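Local atomic coordinates of putative NADH-depentdent flavin oxidoreductase (Cupriavidus metallidurans, PDB entry 5OCS), a protein that acts as an ene-reductase of the Old Yellow Enzyme family, binding FMN and probably using NADPH to reduce activated carbon-carbon double bonds. Residues N17-A22 with I321-A326; L101-R106 with G182-Q187; T130-A135 with V143-L148. One frame throughout, in Å; residues are numbered along the deposited sequence.

From the N terminus, the chain enters the first barrel strand within residues 17-22, and contact 1 waits until 321-326, in the eighth strand, to close the longest loop. Contact 2 is nested inside that loop: 101-106, leaving the third strand, meets 182-187, at the start of the helix that follows the fourth. Along the chain, contact 3 nests inside the loop of contact 2: 130-135 and 143-148 close a short loop of seven residues in the excursion after the third strand. No loops cross. Contacts 2 and 3 touch, Gln187 packing on Ala132 and Pro133, and Arg106 on Pro145, whereas contact 1 lies across the chain's centre, its centre about 22 Å from that of contact 2.

Contact 1: N17-A22 with I321-A326; sequences NRIAIA and ISIARA
Ile19 and Ile323 lie on the same face of a parallel strand pair, and their side chains meet at an oblique angle. On Ile323, CB sits 4.1 Å from Ala20 O, at the margin of the backbone ladder. CG2 is trans to the backbone N and turns from strand 19-21. CG1, anti to the carbonyl carbon (chi1 -63°), stays clear of strand 19-21 itself but carries CD1, at the tip, to 4.1 Å from Ile19 CG2. Trp333 of helix 333-341 packs against both isoleucines.

The backbone zips the pair together with four bonds in regular parallel alternation. Arg18 O receives Ile321 N at 2.9 Å, and Ala20 then uses both its polar atoms, N giving to Ile321 O and O accepting from Ile323 N; Ala22 N ends the series on Ile323 O at 3.0 Å, approaching from well above the carbonyl plane. This is the seam of a TIM barrel: strand 19-21 is the first of eight and strand 320-323 the last, so these bonds close the cylinder. Just before the seam, Asn17 OD1 accepts from Ile19 N in an Asx turn, and the guanidinium of Arg18 reaches Asp319 O.

On the other face Ala20 and Ser322 pair, their CB atoms 4.2 Å apart, and Ser322 OG is bonded to His263. Where strand 320-323 ends, the methyls of Ala22 and Ala324 touch at 3.7 Å. Ala324 and Arg325 are FMN-binding residues, as is Pro23, which directly follows Ala22.

Contact 2: L101-R106 with G182-Q187; sequences LAHAGR and GYLLHQ
Gln187 reaches out from the first turn of helix 184-189 to grip the bend at Ala104-Arg106 through both ends of its amide. OE1 accepts from Arg106 N at 3.0 Å along a nearly straight N-H direction (175°), coming in well to the side of the amide C=O. NE2 gives to Ala104 O at 3.0 Å and also to Gly182 O at 2.8 Å, the latter in the amide plane. Three bonds thus fix which way round the amide sits, while the aliphatic part of Arg106 passes across it, CG 3.6 Å from Gln187 CD. A water joins Arg106 NE to Gly182 O, and Arg106 NH1 goes on to Val136 O.

Leu184 packs against the same bend beside Gln187. With its CG trans to the backbone N (chi1 178°), it lays CD2 over one face of the His103 ring, 4.1 Å from the centroid, a CH-pi contact; CD1 turns to Gly105 CA. The ring's rotation is set from its edge, where ND1 accepts from Gly105 N in the ring plane. His103 O in turn receives Leu184 N at 2.9 Å, just beyond the N-cap residue Tyr183, whose side chain comes within about 5 Å of that of the FMN-binding Cys25.

The contact links the loops leaving barrel strands 96-102 and 175-179. Helix 150-169 packs alongside, with Phe160 on His103 and Ile156 on Leu184, and strand 131-132 lies against Gln187.

Contact 3: T130-A135 with V143-L148; sequences TFAPSA and VPPAAL
Pro145 packs its ring against the methyl of Ala132, Pro145 CG 3.5 Å from Ala132 CB, an unusually tight contact. The same CG lies near Ser134 O, so the chain curls round the proline from 132 to 134. On the face Phe131 shares with Ala146, its CD1 meets Ala146 CB at 3.8 Å. Leu148 (CG trans to the carbonyl carbon, chi1 -75°) brings CD2 to 3.8 Å from Phe131 CB, while its CD1 lies beside the Ala132 carbonyl.

Between these faces runs a two-stranded parallel ladder. Thr130 O accepts from Ala146 N at 2.9 Å, Ala132 N gives to Ala146 O, and Ala132 O receives Leu148 N at 2.8 Å. Past the turn at Pro133, Ala135 CA comes to 3.3 Å from Pro145 O in a CA-H...O contact.

At the polar edge Thr130 OG1, resting over Pro145 CA and CB, holds a water that donates to Val143 O at 2.9 Å; a second water, 2.8 Å from Thr130 OG1, makes a weak bond to Val143 O.

This sheet stands apart from the barrel wall, with Pro133 against Phe188 of helix 184-189 and Leu148 touching Phe188 as well as Met153 and Ile156 of helix 150-169.

Contact 1: N17-A22 with I321-A326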
ATOM      1  N   ASN D  17     -15.042 -11.689  -5.225  1.00 11.72           N
ATOM      2  CA  ASN D  17     -15.929 -10.784  -5.925  1.00 11.66           C
ATOM      3  C   ASN D  17     -15.483 -10.697  -7.389  1.00 11.54           C
ATOM      4  O   ASN D  17     -14.602 -11.429  -7.758  1.00 11.07           O
ATOM      5  CB  ASN D  17     -15.952  -9.418  -5.256  1.00 11.58           C
ATOM      6  CG  ASN D  17     -14.554  -8.840  -5.072  1.00 11.43           C
ATOM      7  OD1 ASN D  17     -13.825  -8.687  -6.029  1.00 10.90           O
ATOM      8  ND2 ASN D  17     -14.185  -8.523  -3.816  1.00 11.80           N
ATOM      9  N   ARG D  18     -16.112  -9.836  -8.188  1.00 11.11           N
ATOM     10  CA  ARG D  18     -15.867  -9.788  -9.613  1.00 11.76           C
ATOM     11  C   ARG D  18     -14.806  -8.776  -9.996  1.00 10.91           C
ATOM     12  O   ARG D  18     -14.625  -8.516 -11.182  1.00 10.37           O
ATOM     13  CB  ARG D  18     -17.167  -9.507 -10.339  1.00 13.18           C
ATOM     14  CG  ARG D  18     -18.156 -10.665 -10.155  1.00 16.43           C
ATOM     15  CD  ARG D  18     -19.475 -10.227 -10.762  1.00 20.07           C
ATOM     16  NE  ARG D  18     -20.470 -11.264 -10.472  1.00 24.48           N
ATOM     17  CZ  ARG D  18     -20.672 -12.365 -11.188  1.00 24.61           C
ATOM     18  NH1 ARG D  18     -20.062 -12.561 -12.335  1.00 21.50           N
ATOM     19  NH2 ARG D  18     -21.554 -13.265 -10.746  1.00 25.08           N
ATOM     20  N   ILE D  19     -14.061  -8.254  -8.995  1.00 10.05           N
ATOM     21  CA  ILE D  19     -13.034  -7.238  -9.224  1.00  9.73           C
ATOM     22  C   ILE D  19     -11.689  -7.884  -9.426  1.00  8.87           C
ATOM     23  O   ILE D  19     -11.246  -8.634  -8.571  1.00  8.60           O
ATOM     24  CB  ILE D  19     -12.948  -6.213  -8.066  1.00  9.77           C
ATOM     25  CG1 ILE D  19     -14.289  -5.514  -7.839  1.00  9.97           C
ATOM     26  CG2 ILE D  19     -11.908  -5.146  -8.368  1.00 10.06           C
ATOM     27  CD1 ILE D  19     -14.390  -4.904  -6.470  1.00 10.20           C
ATOM     28  N   ALA D  20     -11.054  -7.613 -10.572  1.00  8.13           N
ATOM     29  CA  ALA D  20      -9.693  -8.078 -10.836  1.00  8.35           C
ATOM     30  C   ALA D  20      -8.773  -6.883 -10.920  1.00  8.73           C
ATOM     31  O   ALA D  20      -9.149  -5.844 -11.506  1.00  8.36           O
ATOM     32  CB  ALA D  20      -9.637  -8.879 -12.133  1.00  8.06           C
ATOM     33  N   ILE D  21      -7.555  -7.017 -10.370  1.00  9.24           N
ATOM     34  CA  ILE D  21      -6.551  -5.994 -10.484  1.00  9.81           C
ATOM     35  C   ILE D  21      -5.782  -6.298 -11.747  1.00  9.56           C
ATOM     36  O   ILE D  21      -5.197  -7.375 -11.858  1.00  8.81           O
ATOM     37  CB  ILE D  21      -5.608  -5.919  -9.269  1.00 10.83           C
ATOM     38  CG1 ILE D  21      -6.395  -5.553  -8.040  1.00 12.37           C
ATOM     39  CG2 ILE D  21      -4.508  -4.872  -9.493  1.00 10.59           C
ATOM     40  CD1 ILE D  21      -5.645  -5.786  -6.772  1.00 13.48           C
ATOM     41  N   ALA D  22      -5.765  -5.334 -12.678  1.00  8.87           N
ATOM     42  CA  ALA D  22      -5.223  -5.558 -14.012  1.00  9.45           C
ATOM     43  C   ALA D  22      -3.710  -5.666 -13.935  1.00  9.88           C
ATOM     44  O   ALA D  22      -3.119  -5.058 -13.059  1.00  9.03           O
ATOM     45  CB  ALA D  22      -5.599  -4.399 -14.960  1.00 10.20           C
ATOM     46  N   ILE D 321     -14.503  -7.700 -13.977  1.00 10.90           N
ATOM     47  CA  ILE D 321     -14.049  -6.430 -14.489  1.00 11.75           C
ATOM     48  C   ILE D 321     -12.640  -6.255 -13.999  1.00 11.19           C
ATOM     49  O   ILE D 321     -12.398  -6.324 -12.777  1.00 11.88           O
ATOM     50  CB  ILE D 321     -14.934  -5.214 -14.127  1.00 14.28           C
ATOM     51  CG1 ILE D 321     -14.307  -3.880 -14.638  1.00 15.92           C
ATOM     52  CG2 ILE D 321     -15.244  -5.127 -12.626  1.00 16.34           C
ATOM     53  CD1 ILE D 321     -15.231  -2.695 -14.512  1.00 18.24           C
ATOM     54  N   SER D 322     -11.719  -5.999 -14.919  1.00 10.38           N
ATOM     55  CA  SER D 322     -10.364  -5.635 -14.518  1.00  9.62           C
ATOM     56  C   SER D 322     -10.183  -4.126 -14.436  1.00  9.90           C
ATOM     57  O   SER D 322     -10.648  -3.384 -15.296  1.00  9.36           O
ATOM     58  CB  SER D 322      -9.301  -6.299 -15.414  1.00  9.48           C
ATOM     59  OG  SER D 322      -9.242  -5.762 -16.734  1.00  9.73           O
ATOM     60  N   ILE D 323      -9.500  -3.681 -13.381  1.00  9.69           N
ATOM     61  CA  ILE D 323      -9.330  -2.263 -13.111  1.00 11.13           C
ATOM     62  C   ILE D 323      -7.861  -1.950 -12.961  1.00 10.79           C
ATOM     63  O   ILE D 323      -7.147  -2.674 -12.277  1.00 11.23           O
ATOM     64  CB  ILE D 323     -10.108  -1.834 -11.873  1.00 12.84           C
ATOM     65  CG1 ILE D 323     -11.611  -2.022 -12.083  1.00 15.73           C
ATOM     66  CG2 ILE D 323      -9.906  -0.352 -11.605  1.00 13.23           C
ATOM     67  CD1 ILE D 323     -12.415  -1.912 -10.822  1.00 17.94           C
ATOM     68  N   ALA D 324      -7.406  -0.933 -13.669  1.00 10.09           N
ATOM     69  CA  ALA D 324      -5.985  -0.617 -13.702  1.00  9.83           C
ATOM     70  C   ALA D 324      -5.736   0.724 -12.976  1.00 10.46           C
ATOM     71  O   ALA D 324      -5.426   0.701 -11.788  1.00 10.30           O
ATOM     72  CB  ALA D 324      -5.475  -0.672 -15.126  1.00  9.71           C
ATOM     73  N   ARG D 325      -5.800   1.859 -13.690  1.00 11.08           N
ATOM     74  CA  ARG D 325      -5.387   3.123 -13.165  1.00 12.77           C
ATOM     75  C   ARG D 325      -6.094   3.508 -11.878  1.00 11.87           C
ATOM     76  O   ARG D 325      -5.438   4.028 -10.998  1.00 12.10           O
ATOM     77  CB  ARG D 325      -5.530   4.231 -14.216  1.00 14.98           C
ATOM     78  CG  ARG D 325      -4.449   4.102 -15.266  1.00 18.43           C
ATOM     79  CD  ARG D 325      -4.410   5.318 -16.170  1.00 22.99           C
ATOM     80  NE  ARG D 325      -3.326   5.204 -17.146  1.00 27.15           N
ATOM     81  CZ  ARG D 325      -2.975   6.158 -18.004  1.00 30.13           C
ATOM     82  NH1 ARG D 325      -3.625   7.318 -18.039  1.00 29.94           N
ATOM     83  NH2 ARG D 325      -1.951   5.946 -18.832  1.00 32.25           N
ATOM     84  N   ALA D 326      -7.392   3.241 -11.760  1.00 12.37           N
ATOM     85  CA  ALA D 326      -8.092   3.619 -10.527  1.00 11.52           C
ATOM     86  C   ALA D 326      -7.549   2.875  -9.312  1.00 11.36           C
ATOM     87  O   ALA D 326      -7.679   3.393  -8.211  1.00 11.27           O
ATOM     88  CB  ALA D 326      -9.605   3.438 -10.622  1.00 11.95           C
TER

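Contact 2: L101-R106 with G182-Q187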
ATOM      1  N   LEU D 101       1.852 -13.948 -18.446  1.00  8.27           N
ATOM      2  CA  LEU D 101       3.089 -14.300 -19.102  1.00  7.75           C
ATOM      3  C   LEU D 101       3.098 -13.624 -20.475  1.00  8.24           C
ATOM      4  O   LEU D 101       2.081 -13.630 -21.193  1.00  7.96           O
ATOM      5  CB  LEU D 101       3.191 -15.807 -19.229  1.00  8.22           C
ATOM      6  CG  LEU D 101       3.393 -16.617 -17.966  1.00  8.70           C
ATOM      7  CD1 LEU D 101       3.559 -18.083 -18.361  1.00  9.18           C
ATOM      8  CD2 LEU D 101       4.585 -16.141 -17.125  1.00  9.11           C
ATOM      9  N   ALA D 102       4.254 -13.094 -20.844  1.00  7.88           N
ATOM     10  CA  ALA D 102       4.353 -12.135 -21.931  1.00  8.63           C
ATOM     11  C   ALA D 102       5.628 -12.279 -22.740  1.00  8.58           C
ATOM     12  O   ALA D 102       6.634 -12.773 -22.286  1.00  9.20           O
ATOM     13  CB  ALA D 102       4.267 -10.733 -21.363  1.00  8.74           C
ATOM     14  N   HIS D 103       5.544 -11.816 -23.980  1.00  9.04           N
ATOM     15  CA  HIS D 103       6.681 -11.636 -24.858  1.00  9.59           C
ATOM     16  C   HIS D 103       6.308 -10.446 -25.774  1.00  9.32           C
ATOM     17  O   HIS D 103       5.257 -10.473 -26.425  1.00  8.78           O
ATOM     18  CB  HIS D 103       6.883 -12.882 -25.693  1.00 10.44           C
ATOM     19  CG  HIS D 103       8.181 -12.905 -26.433  1.00 10.44           C
ATOM     20  ND1 HIS D 103       8.530 -11.946 -27.361  1.00 11.03           N
ATOM     21  CD2 HIS D 103       9.184 -13.799 -26.423  1.00 10.98           C
ATOM     22  CE1 HIS D 103       9.714 -12.237 -27.864  1.00 11.46           C
ATOM     23  NE2 HIS D 103      10.130 -13.365 -27.306  1.00 11.36           N
ATOM     24  N   ALA D 104       7.126  -9.410 -25.749  1.00  9.24           N
ATOM     25  CA  ALA D 104       6.838  -8.123 -26.435  1.00  9.68           C
ATOM     26  C   ALA D 104       7.031  -8.148 -27.961  1.00  9.73           C
ATOM     27  O   ALA D 104       6.570  -7.264 -28.657  1.00  9.52           O
ATOM     28  CB  ALA D 104       7.718  -7.017 -25.865  1.00  9.37           C
ATOM     29  N   GLY D 105       7.739  -9.144 -28.464  1.00  9.85           N
ATOM     30  CA  GLY D 105       7.897  -9.321 -29.895  1.00 10.75           C
ATOM     31  C   GLY D 105       8.654  -8.113 -30.404  1.00 10.96           C
ATOM     32  O   GLY D 105       9.634  -7.689 -29.802  1.00 10.31           O
ATOM     33  N   ARG D 106       8.184  -7.529 -31.510  1.00 11.56           N
ATOM     34  CA  ARG D 106       8.843  -6.359 -32.062  1.00 12.20           C
ATOM     35  C   ARG D 106       8.814  -5.126 -31.203  1.00 13.18           C
ATOM     36  O   ARG D 106       9.511  -4.182 -31.524  1.00 15.40           O
ATOM     37  CB  ARG D 106       8.306  -6.003 -33.455  1.00 12.35           C
ATOM     38  CG  ARG D 106       6.937  -5.347 -33.420  1.00 12.19           C
ATOM     39  CD  ARG D 106       6.328  -5.391 -34.802  1.00 12.65           C
ATOM     40  NE  ARG D 106       5.014  -4.768 -34.871  1.00 12.54           N
ATOM     41  CZ  ARG D 106       4.458  -4.288 -35.995  1.00 14.53           C
ATOM     42  NH1 ARG D 106       5.144  -4.300 -37.155  1.00 14.79           N
ATOM     43  NH2 ARG D 106       3.223  -3.749 -35.933  1.00 13.56           N
ATOM     44  N   GLY D 182      -0.493  -5.266 -28.950  1.00 11.14           N
ATOM     45  CA  GLY D 182       0.466  -5.305 -30.034  1.00 12.03           C
ATOM     46  C   GLY D 182       1.760  -6.024 -29.713  1.00 12.11           C
ATOM     47  O   GLY D 182       2.754  -5.804 -30.418  1.00 12.29           O
ATOM     48  N   TYR D 183       1.759  -6.891 -28.673  1.00 10.72           N
ATOM     49  CA  TYR D 183       2.912  -7.702 -28.343  1.00 10.62           C
ATOM     50  C   TYR D 183       2.986  -8.959 -29.229  1.00 10.81           C
ATOM     51  O   TYR D 183       2.251  -9.087 -30.226  1.00 10.02           O
ATOM     52  CB  TYR D 183       2.970  -7.991 -26.827  1.00 10.53           C
ATOM     53  CG  TYR D 183       3.180  -6.730 -26.009  1.00 10.95           C
ATOM     54  CD1 TYR D 183       4.181  -5.791 -26.355  1.00 10.48           C
ATOM     55  CD2 TYR D 183       2.393  -6.457 -24.908  1.00 11.04           C
ATOM     56  CE1 TYR D 183       4.376  -4.628 -25.624  1.00 11.16           C
ATOM     57  CE2 TYR D 183       2.606  -5.322 -24.135  1.00 11.05           C
ATOM     58  CZ  TYR D 183       3.586  -4.397 -24.501  1.00 11.36           C
ATOM     59  OH  TYR D 183       3.787  -3.253 -23.751  1.00 10.91           O
ATOM     60  N   LEU D 184       3.861  -9.897 -28.894  1.00  9.92           N
ATOM     61  CA  LEU D 184       4.220 -10.924 -29.868  1.00 10.77           C
ATOM     62  C   LEU D 184       3.035 -11.697 -30.446  1.00 10.83           C
ATOM     63  O   LEU D 184       2.899 -11.885 -31.692  1.00 11.18           O
ATOM     64  CB  LEU D 184       5.233 -11.902 -29.265  1.00 10.79           C
ATOM     65  CG  LEU D 184       5.617 -13.021 -30.222  1.00 11.28           C
ATOM     66  CD1 LEU D 184       6.483 -12.458 -31.320  1.00 11.47           C
ATOM     67  CD2 LEU D 184       6.208 -14.252 -29.519  1.00 11.58           C
ATOM     68  N   LEU D 185       2.186 -12.202 -29.556  1.00 10.40           N
ATOM     69  CA  LEU D 185       1.045 -12.979 -30.005  1.00 10.62           C
ATOM     70  C   LEU D 185       0.081 -12.167 -30.871  1.00 10.85           C
ATOM     71  O   LEU D 185      -0.377 -12.637 -31.917  1.00  9.73           O
ATOM     72  CB  LEU D 185       0.365 -13.664 -28.863  1.00 10.83           C
ATOM     73  CG  LEU D 185       0.911 -15.031 -28.549  1.00 12.45           C
ATOM     74  CD1 LEU D 185       2.420 -15.154 -28.490  1.00 13.14           C
ATOM     75  CD2 LEU D 185       0.288 -15.583 -27.284  1.00 12.87           C
ATOM     76  N   HIS D 186      -0.154 -10.919 -30.478  1.00 10.84           N
ATOM     77  CA  HIS D 186      -1.011 -10.019 -31.252  1.00 10.84           C
ATOM     78  C   HIS D 186      -0.385  -9.758 -32.672  1.00 11.21           C
ATOM     79  O   HIS D 186      -1.110  -9.667 -33.672  1.00 11.03           O
ATOM     80  CB  HIS D 186      -1.200  -8.735 -30.458  1.00 11.51           C
ATOM     81  CG  HIS D 186      -2.252  -7.813 -30.992  1.00 13.23           C
ATOM     82  ND1 HIS D 186      -2.711  -6.730 -30.267  1.00 14.56           N
ATOM     83  CD2 HIS D 186      -2.938  -7.790 -32.157  1.00 14.93           C
ATOM     84  CE1 HIS D 186      -3.623  -6.078 -30.961  1.00 15.76           C
ATOM     85  NE2 HIS D 186      -3.778  -6.699 -32.118  1.00 15.83           N
ATOM     86  N   GLN D 187       0.948  -9.671 -32.727  1.00 10.50           N
ATOM     87  CA  GLN D 187       1.669  -9.493 -33.978  1.00 10.88           C
ATOM     88  C   GLN D 187       1.368 -10.652 -34.919  1.00 11.29           C
ATOM     89  O   GLN D 187       1.231 -10.421 -36.103  1.00 11.45           O
ATOM     90  CB  GLN D 187       3.174  -9.379 -33.772  1.00 10.51           C
ATOM     91  CG  GLN D 187       3.559  -8.086 -33.082  1.00 10.67           C
ATOM     92  CD  GLN D 187       4.886  -8.132 -32.343  1.00 11.31           C
ATOM     93  OE1 GLN D 187       5.834  -8.776 -32.800  1.00 11.48           O
ATOM     94  NE2 GLN D 187       4.986  -7.382 -31.222  1.00 11.10           N
TER
HETATM   95  O   HOH W   1       2.497 -11.855 -26.551  1.00 13.96           O
HETATM   96  O   HOH W   2       3.057  -4.392 -32.711  1.00 14.32           O

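Contact 3: T130-A135 with V143-L148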
ATOM      1  N   THR D 130      15.176  -7.742 -31.495  1.00 16.80           N
ATOM      2  CA  THR D 130      13.788  -8.163 -31.247  1.00 15.71           C
ATOM      3  C   THR D 130      13.353  -9.175 -32.307  1.00 15.24           C
ATOM      4  O   THR D 130      13.972  -9.281 -33.371  1.00 15.20           O
ATOM      5  CB  THR D 130      12.855  -6.938 -31.230  1.00 15.48           C
ATOM      6  OG1 THR D 130      12.875  -6.294 -32.525  1.00 15.85           O
ATOM      7  CG2 THR D 130      13.308  -5.972 -30.154  1.00 14.85           C
ATOM      8  N   PHE D 131      12.295  -9.909 -32.008  1.00 14.29           N
ATOM      9  CA  PHE D 131      11.787 -10.973 -32.839  1.00 14.61           C
ATOM     10  C   PHE D 131      10.295 -10.789 -33.052  1.00 14.85           C
ATOM     11  O   PHE D 131       9.575 -10.255 -32.170  1.00 12.75           O
ATOM     12  CB  PHE D 131      12.082 -12.336 -32.168  1.00 15.67           C
ATOM     13  CG  PHE D 131      13.555 -12.591 -32.027  1.00 18.39           C
ATOM     14  CD1 PHE D 131      14.299 -13.002 -33.135  1.00 20.33           C
ATOM     15  CD2 PHE D 131      14.231 -12.268 -30.858  1.00 18.95           C
ATOM     16  CE1 PHE D 131      15.680 -13.172 -33.039  1.00 21.50           C
ATOM     17  CE2 PHE D 131      15.608 -12.435 -30.748  1.00 20.49           C
ATOM     18  CZ  PHE D 131      16.341 -12.889 -31.846  1.00 21.46           C
ATOM     19  N   ALA D 132       9.824 -11.261 -34.198  1.00 13.74           N
ATOM     20  CA  ALA D 132       8.446 -11.051 -34.623  1.00 13.57           C
ATOM     21  C   ALA D 132       8.034 -12.028 -35.705  1.00 14.35           C
ATOM     22  O   ALA D 132       8.895 -12.731 -36.294  1.00 15.16           O
ATOM     23  CB  ALA D 132       8.288  -9.617 -35.145  1.00 13.32           C
ATOM     24  N   PRO D 133       6.727 -12.062 -36.014  1.00 13.65           N
ATOM     25  CA  PRO D 133       6.379 -12.951 -37.120  1.00 14.34           C
ATOM     26  C   PRO D 133       7.032 -12.541 -38.443  1.00 16.32           C
ATOM     27  O   PRO D 133       7.377 -13.405 -39.260  1.00 15.55           O
ATOM     28  CB  PRO D 133       4.864 -12.843 -37.200  1.00 13.79           C
ATOM     29  CG  PRO D 133       4.496 -11.623 -36.427  1.00 13.34           C
ATOM     30  CD  PRO D 133       5.524 -11.565 -35.316  1.00 13.83           C
ATOM     31  N   SER D 134       7.190 -11.227 -38.638  1.00 16.96           N
ATOM     32  CA  SER D 134       7.803 -10.670 -39.857  1.00 16.07           C
ATOM     33  C   SER D 134       8.708  -9.474 -39.551  1.00 15.58           C
ATOM     34  O   SER D 134       8.520  -8.775 -38.530  1.00 15.64           O
ATOM     35  CB  SER D 134       6.714 -10.209 -40.832  1.00 15.13           C
ATOM     36  OG  SER D 134       5.787 -11.256 -41.193  1.00 14.51           O
ATOM     37  N   ALA D 135       9.638  -9.183 -40.493  1.00 15.29           N
ATOM     38  CA  ALA D 135      10.686  -8.143 -40.364  1.00 15.65           C
ATOM     39  C   ALA D 135      10.158  -6.707 -40.679  1.00 16.31           C
ATOM     40  O   ALA D 135      10.653  -5.995 -41.575  1.00 16.97           O
ATOM     41  CB  ALA D 135      11.901  -8.523 -41.253  1.00 15.48           C
ATOM     42  N   VAL D 143      14.392   0.083 -35.765  1.00 17.94           N
ATOM     43  CA  VAL D 143      15.125  -1.097 -36.199  1.00 18.11           C
ATOM     44  C   VAL D 143      14.145  -2.273 -36.299  1.00 18.97           C
ATOM     45  O   VAL D 143      13.501  -2.609 -35.312  1.00 19.58           O
ATOM     46  CB  VAL D 143      16.238  -1.462 -35.211  1.00 19.05           C
ATOM     47  CG1 VAL D 143      16.869  -2.791 -35.613  1.00 19.27           C
ATOM     48  CG2 VAL D 143      17.256  -0.320 -35.149  1.00 19.02           C
ATOM     49  N   PRO D 144      14.037  -2.895 -37.472  1.00 17.53           N
ATOM     50  CA  PRO D 144      13.063  -3.946 -37.590  1.00 17.11           C
ATOM     51  C   PRO D 144      13.400  -5.180 -36.753  1.00 17.23           C
ATOM     52  O   PRO D 144      14.578  -5.489 -36.529  1.00 16.99           O
ATOM     53  CB  PRO D 144      13.075  -4.301 -39.088  1.00 19.30           C
ATOM     54  CG  PRO D 144      13.734  -3.167 -39.779  1.00 19.17           C
ATOM     55  CD  PRO D 144      14.667  -2.558 -38.779  1.00 18.82           C
ATOM     56  N   PRO D 145      12.363  -5.935 -36.378  1.00 16.50           N
ATOM     57  CA  PRO D 145      12.615  -7.204 -35.741  1.00 16.71           C
ATOM     58  C   PRO D 145      13.111  -8.225 -36.757  1.00 17.03           C
ATOM     59  O   PRO D 145      12.910  -8.051 -37.976  1.00 16.78           O
ATOM     60  CB  PRO D 145      11.240  -7.601 -35.231  1.00 15.92           C
ATOM     61  CG  PRO D 145      10.307  -7.038 -36.244  1.00 15.96           C
ATOM     62  CD  PRO D 145      10.932  -5.741 -36.652  1.00 16.25           C
ATOM     63  N   ALA D 146      13.770  -9.269 -36.251  1.00 17.51           N
ATOM     64  CA  ALA D 146      14.037 -10.483 -37.059  1.00 17.38           C
ATOM     65  C   ALA D 146      12.762 -11.310 -37.205  1.00 18.46           C
ATOM     66  O   ALA D 146      12.013 -11.465 -36.243  1.00 17.84           O
ATOM     67  CB  ALA D 146      15.119 -11.313 -36.406  1.00 17.67           C
ATOM     68  N   ALA D 147      12.513 -11.819 -38.408  1.00 16.97           N
ATOM     69  CA  ALA D 147      11.377 -12.677 -38.664  1.00 17.47           C
ATOM     70  C   ALA D 147      11.703 -14.020 -38.065  1.00 17.41           C
ATOM     71  O   ALA D 147      12.725 -14.596 -38.360  1.00 19.70           O
ATOM     72  CB  ALA D 147      11.112 -12.821 -40.148  1.00 18.03           C
ATOM     73  N   LEU D 148      10.800 -14.538 -37.245  1.00 17.32           N
ATOM     74  CA  LEU D 148      11.073 -15.783 -36.556  1.00 16.55           C
ATOM     75  C   LEU D 148      11.108 -16.981 -37.523  1.00 17.45           C
ATOM     76  O   LEU D 148      10.271 -17.087 -38.415  1.00 19.91           O
ATOM     77  CB  LEU D 148      10.024 -16.042 -35.498  1.00 15.07           C
ATOM     78  CG  LEU D 148      10.190 -15.178 -34.250  1.00 15.10           C
ATOM     79  CD1 LEU D 148       8.857 -14.949 -33.557  1.00 13.97           C
ATOM     80  CD2 LEU D 148      11.208 -15.827 -33.333  1.00 14.95           C
TER
HETATM   81  O   HOH W   3      11.408  -3.933 -33.897  1.00 20.47           O
HETATM   82  O   HOH W   4      14.926  -4.412 -32.817  1.00 21.12           O